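Local coordinates for enoyl-CoA hydratase/isomerase family protein (Bacillus anthracis, PDB 3KQF) that probably catalyses the reversible hydration of enoyl-CoA thioesters, as expected of an enoyl-CoA hydratase of the crotonase superfamily, at residues A[129-135]-A[173-178]; A[135-141]-A[167-173]. All coordinates share one frame; numbering follows the deposited sequence.

Overall arrangement
Both contacts join the chain on either side of an excursion between strands 134-136 and 173-174, antiparallel neighbours in a small three-stranded sheet. Along the chain the order is 129-135, 135-141, 167-173 and 173-178, so contact 2 lies within the span bracketed by contact 1, and the two meet at the shared pair L135 and I173. Their centres are 14 Å apart. Contact 1 extends from this pair back to strand 126-130 of the large sheet and forward into helix 175-181; contact 2 continues to the end of helix 160-169 and reaches a second subunit. Contact 1 thus joins the small sheet to the large one, and contact 2 borders the subunit interface.

Contact 1: residues A[129-135]-A[173-178]; sequences AAESASL and ISAQEA
Strands 134-135 and 173-174 run antiparallel, with L135 and I173 as a hydrogen-bonded pair (L135 N to I173 O 2.9 Å, I173 N to L135 O 2.8 Å) and S134 opposite S174 as a non-hydrogen-bonded one. The side chains of L135 and I173 share one face of the sheet. CG1 of I173, placed between its backbone N and carbonyl carbon (chi1 67°), lies against the carbonyl of L135, while L135 CD1 reaches A178 CB at 4.1 Å. Next along, A175 presses its methyl into the A130-A133 type I turn, with CB only 3.1 Å from A130 O, and meets A129 CB from the other segment. At the exposed end Q176, bent at chi2 (69°), brings NE2 to a lone pair of E131 O over a rather long 3.3 Å; the acceptor lies close to the amide plane. One water also links Q176 NE2 with E131 OE2, a second tie between the same two residues. S174 and E177 form a capping box: E177 N donates to S174 OG (3.1 Å), and S174 N to E177 OE1. The arrangement is a two-stranded antiparallel pairing that passes directly into an N-capped helix, packed beside strand 126-130 of the crotonase core.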
# COMPACT_ATOMS: atom_id res chain seq x y z
N ALA A 129 12.61 -12.49 -9.01
CA ALA A 129 12.11 -13.83 -9.34
C ALA A 129 12.45 -14.30 -10.75
O ALA A 129 12.43 -13.53 -11.69
CB ALA A 129 10.62 -13.88 -9.19
N ALA A 130 12.67 -15.61 -10.87
CA ALA A 130 12.85 -16.24 -12.16
C ALA A 130 11.49 -16.20 -12.84
O ALA A 130 10.46 -16.31 -12.16
CB ALA A 130 13.30 -17.70 -11.99
N GLU A 131 11.49 -16.07 -14.16
CA GLU A 131 10.25 -16.07 -14.96
C GLU A 131 9.43 -17.32 -14.68
O GLU A 131 8.20 -17.29 -14.76
CB GLU A 131 10.54 -16.03 -16.48
CG GLU A 131 10.94 -14.67 -17.03
CD GLU A 131 11.14 -14.68 -18.55
OE1 GLU A 131 11.95 -15.48 -19.05
OE2 GLU A 131 10.49 -13.86 -19.24
N SER A 132 10.13 -18.41 -14.35
CA SER A 132 9.48 -19.71 -14.12
C SER A 132 9.10 -19.98 -12.67
O SER A 132 8.56 -21.04 -12.37
CB SER A 132 10.39 -20.84 -14.65
OG SER A 132 11.67 -20.76 -14.04
N ALA A 133 9.39 -19.04 -11.77
CA ALA A 133 9.05 -19.21 -10.36
C ALA A 133 7.56 -19.07 -10.12
O ALA A 133 6.82 -18.49 -10.92
CB ALA A 133 9.81 -18.20 -9.48
N SER A 134 7.11 -19.66 -9.02
CA SER A 134 5.71 -19.56 -8.62
C SER A 134 5.70 -19.32 -7.13
O SER A 134 6.60 -19.79 -6.40
CB SER A 134 4.88 -20.78 -9.02
OG SER A 134 5.48 -22.00 -8.62
N LEU A 135 4.72 -18.54 -6.69
CA LEU A 135 4.62 -18.16 -5.31
C LEU A 135 3.22 -18.35 -4.79
O LEU A 135 2.26 -18.57 -5.54
CB LEU A 135 4.98 -16.67 -5.12
CG LEU A 135 6.39 -16.24 -5.54
CD1 LEU A 135 6.47 -16.01 -7.03
CD2 LEU A 135 6.80 -14.97 -4.76
N ILE A 173 0.58 -18.48 -7.76
CA ILE A 173 0.63 -17.47 -8.80
C ILE A 173 1.99 -17.48 -9.49
O ILE A 173 3.00 -17.90 -8.91
CB ILE A 173 0.29 -16.09 -8.22
CG1 ILE A 173 1.40 -15.62 -7.26
CG2 ILE A 173 -1.09 -16.14 -7.48
CD1 ILE A 173 1.17 -14.22 -6.73
N SER A 174 2.02 -17.06 -10.75
CA SER A 174 3.25 -17.02 -11.53
C SER A 174 4.10 -15.84 -11.11
O SER A 174 3.63 -14.93 -10.46
CB SER A 174 2.94 -16.85 -13.01
OG SER A 174 2.36 -15.58 -13.26
N ALA A 175 5.35 -15.82 -11.57
CA ALA A 175 6.25 -14.72 -11.27
C ALA A 175 5.70 -13.42 -11.87
O ALA A 175 5.85 -12.34 -11.29
CB ALA A 175 7.62 -15.02 -11.84
N GLN A 176 5.08 -13.54 -13.05
CA GLN A 176 4.51 -12.43 -13.80
C GLN A 176 3.37 -11.79 -13.02
O GLN A 176 3.27 -10.55 -12.94
CB GLN A 176 4.00 -12.90 -15.18
CG GLN A 176 5.08 -13.29 -16.18
CD GLN A 176 5.87 -14.57 -15.83
OE1 GLN A 176 5.39 -15.47 -15.12
NE2 GLN A 176 7.08 -14.67 -16.38
N GLU A 177 2.51 -12.64 -12.45
CA GLU A 177 1.40 -12.20 -11.64
C GLU A 177 1.93 -11.55 -10.38
O GLU A 177 1.45 -10.50 -9.96
CB GLU A 177 0.45 -13.36 -11.32
CG GLU A 177 -0.31 -13.84 -12.56
CD GLU A 177 -1.09 -15.14 -12.38
OE1 GLU A 177 -0.71 -15.99 -11.55
OE2 GLU A 177 -2.05 -15.35 -13.15
N ALA A 178 2.93 -12.18 -9.77
CA ALA A 178 3.55 -11.61 -8.57
C ALA A 178 4.07 -10.20 -8.86
O ALA A 178 3.93 -9.30 -8.02
CB ALA A 178 4.67 -12.48 -8.09
O HOH W 1 8.18 -12.87 -18.12

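Contact 2: residues A[135-141]-A[167-173]; sequences LGLTETT and IYTGRRI
T140 OG1 donates to I167 O at 2.9 Å, approaching nearly in line with the carbonyl. The T140 hydroxyl sits between its own backbone N and carbonyl carbon (chi1 58°), which turns it to the end of helix 160-169. A water adds to this junction, donating to L137 O and I167 O and accepting from T140 N. A second water accepts from L137 N and donates to R171 O, its oxygen 2.8 Å from each. T138 O takes both T141 N and T141 OG1, the latter at 2.7 Å. Just past the helix, G170 takes a positive phi and its CA lies 3.3 Å from L137 O in a CA-H...O contact; CG2 of T138 rests against G170 O. Beyond these polar contacts, L137 and I167 lie side by side and point the same way, CD1 of L137 meeting I167 CG1 at 3.6 Å. CG2 of I173 lies over one face of the R171 guanidinium, offset toward its rim; R171 NH2 forms a salt bridge with E165 and a hydrogen bond with Y181 OH. L135 and L137 pack on helix 116-123, while Y168 OH bonds D125 and T141 O bonds Y262, both of the second subunit.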
# COMPACT_ATOMS: atom_id res chain seq x y z
N LEU A 135 4.72 -18.54 -6.69
CA LEU A 135 4.62 -18.16 -5.31
C LEU A 135 3.22 -18.35 -4.79
O LEU A 135 2.26 -18.57 -5.54
CB LEU A 135 4.98 -16.67 -5.12
CG LEU A 135 6.39 -16.24 -5.54
CD1 LEU A 135 6.47 -16.01 -7.03
CD2 LEU A 135 6.80 -14.97 -4.76
N GLY A 136 3.11 -18.25 -3.48
CA GLY A 136 1.80 -18.34 -2.86
C GLY A 136 1.88 -18.75 -1.41
O GLY A 136 2.85 -19.40 -0.99
N LEU A 137 0.86 -18.39 -0.66
CA LEU A 137 0.74 -18.80 0.73
C LEU A 137 -0.34 -19.86 0.72
O LEU A 137 -1.53 -19.56 0.82
CB LEU A 137 0.39 -17.64 1.65
CG LEU A 137 1.52 -16.64 1.88
CD1 LEU A 137 1.06 -15.49 2.72
CD2 LEU A 137 2.70 -17.33 2.55
N THR A 138 0.10 -21.11 0.65
CA THR A 138 -0.78 -22.27 0.51
C THR A 138 -1.32 -22.83 1.82
O THR A 138 -2.08 -23.80 1.79
CB THR A 138 -0.01 -23.40 -0.19
OG1 THR A 138 1.20 -23.65 0.54
CG2 THR A 138 0.34 -23.03 -1.67
N GLU A 139 -0.95 -22.21 2.94
CA GLU A 139 -1.33 -22.69 4.28
C GLU A 139 -2.81 -23.10 4.52
O GLU A 139 -3.07 -24.17 5.07
CB GLU A 139 -0.87 -21.70 5.36
CG GLU A 139 0.66 -21.65 5.57
CD GLU A 139 1.44 -20.77 4.59
OE1 GLU A 139 0.90 -20.40 3.52
OE2 GLU A 139 2.60 -20.40 4.91
N THR A 140 -3.78 -22.30 4.08
CA THR A 140 -5.18 -22.61 4.34
C THR A 140 -5.62 -23.91 3.63
O THR A 140 -6.57 -24.54 4.08
CB THR A 140 -6.13 -21.46 3.98
OG1 THR A 140 -5.95 -21.13 2.60
CG2 THR A 140 -5.89 -20.20 4.93
N THR A 141 -4.92 -24.30 2.55
CA THR A 141 -5.25 -25.57 1.85
C THR A 141 -4.82 -26.79 2.71
O THR A 141 -5.20 -27.92 2.40
CB THR A 141 -4.59 -25.69 0.45
OG1 THR A 141 -3.18 -25.96 0.55
CG2 THR A 141 -4.87 -24.44 -0.40
N ILE A 167 -4.27 -15.42 0.49
CA ILE A 167 -4.27 -16.26 1.70
C ILE A 167 -5.55 -17.11 1.82
O ILE A 167 -5.47 -18.29 2.17
CB ILE A 167 -3.96 -15.43 2.98
CG1 ILE A 167 -2.50 -14.97 2.92
CG2 ILE A 167 -4.15 -16.29 4.23
CD1 ILE A 167 -2.14 -13.84 3.92
N TYR A 168 -6.72 -16.55 1.52
CA TYR A 168 -7.94 -17.33 1.67
C TYR A 168 -8.04 -18.45 0.66
O TYR A 168 -8.49 -19.53 0.99
CB TYR A 168 -9.23 -16.50 1.62
CG TYR A 168 -9.33 -15.34 2.57
CD1 TYR A 168 -8.68 -15.33 3.80
CD2 TYR A 168 -10.22 -14.29 2.29
CE1 TYR A 168 -8.84 -14.26 4.67
CE2 TYR A 168 -10.39 -13.26 3.12
CZ TYR A 168 -9.69 -13.22 4.31
OH TYR A 168 -9.89 -12.15 5.15
N THR A 169 -7.60 -18.20 -0.58
CA THR A 169 -7.68 -19.22 -1.60
C THR A 169 -6.52 -20.18 -1.52
O THR A 169 -6.65 -21.34 -1.90
CB THR A 169 -7.66 -18.63 -3.02
OG1 THR A 169 -6.45 -17.91 -3.22
CG2 THR A 169 -8.88 -17.70 -3.26
N GLY A 170 -5.37 -19.69 -1.04
CA GLY A 170 -4.13 -20.47 -0.97
C GLY A 170 -3.62 -20.81 -2.36
O GLY A 170 -2.89 -21.78 -2.55
N ARG A 171 -3.99 -19.99 -3.34
CA ARG A 171 -3.63 -20.26 -4.74
C ARG A 171 -2.19 -19.92 -5.09
O ARG A 171 -1.57 -19.05 -4.48
CB ARG A 171 -4.59 -19.56 -5.69
CG ARG A 171 -4.40 -18.04 -5.81
CD ARG A 171 -5.54 -17.37 -6.55
NE ARG A 171 -5.32 -15.94 -6.73
CZ ARG A 171 -4.76 -15.40 -7.82
NH1 ARG A 171 -4.42 -16.14 -8.86
NH2 ARG A 171 -4.56 -14.08 -7.86
N ARG A 172 -1.66 -20.63 -6.09
CA ARG A 172 -0.31 -20.39 -6.56
C ARG A 172 -0.38 -19.40 -7.72
O ARG A 172 -1.28 -19.49 -8.57
CB ARG A 172 0.36 -21.66 -7.09
CG ARG A 172 0.50 -22.81 -6.14
CD ARG A 172 1.31 -23.89 -6.86
NE ARG A 172 1.55 -25.07 -6.04
CZ ARG A 172 2.45 -26.01 -6.33
NH1 ARG A 172 3.26 -25.88 -7.37
NH2 ARG A 172 2.59 -27.05 -5.53
N ILE A 173 0.58 -18.48 -7.76
CA ILE A 173 0.63 -17.47 -8.80
C ILE A 173 1.99 -17.48 -9.49
O ILE A 173 3.00 -17.90 -8.91
CB ILE A 173 0.29 -16.09 -8.22
CG1 ILE A 173 1.40 -15.62 -7.26
CG2 ILE A 173 -1.09 -16.14 -7.48
CD1 ILE A 173 1.17 -14.22 -6.73
O HOH W 2 -3.06 -19.59 3.08
O HOH W 3 -1.45 -17.70 -2.05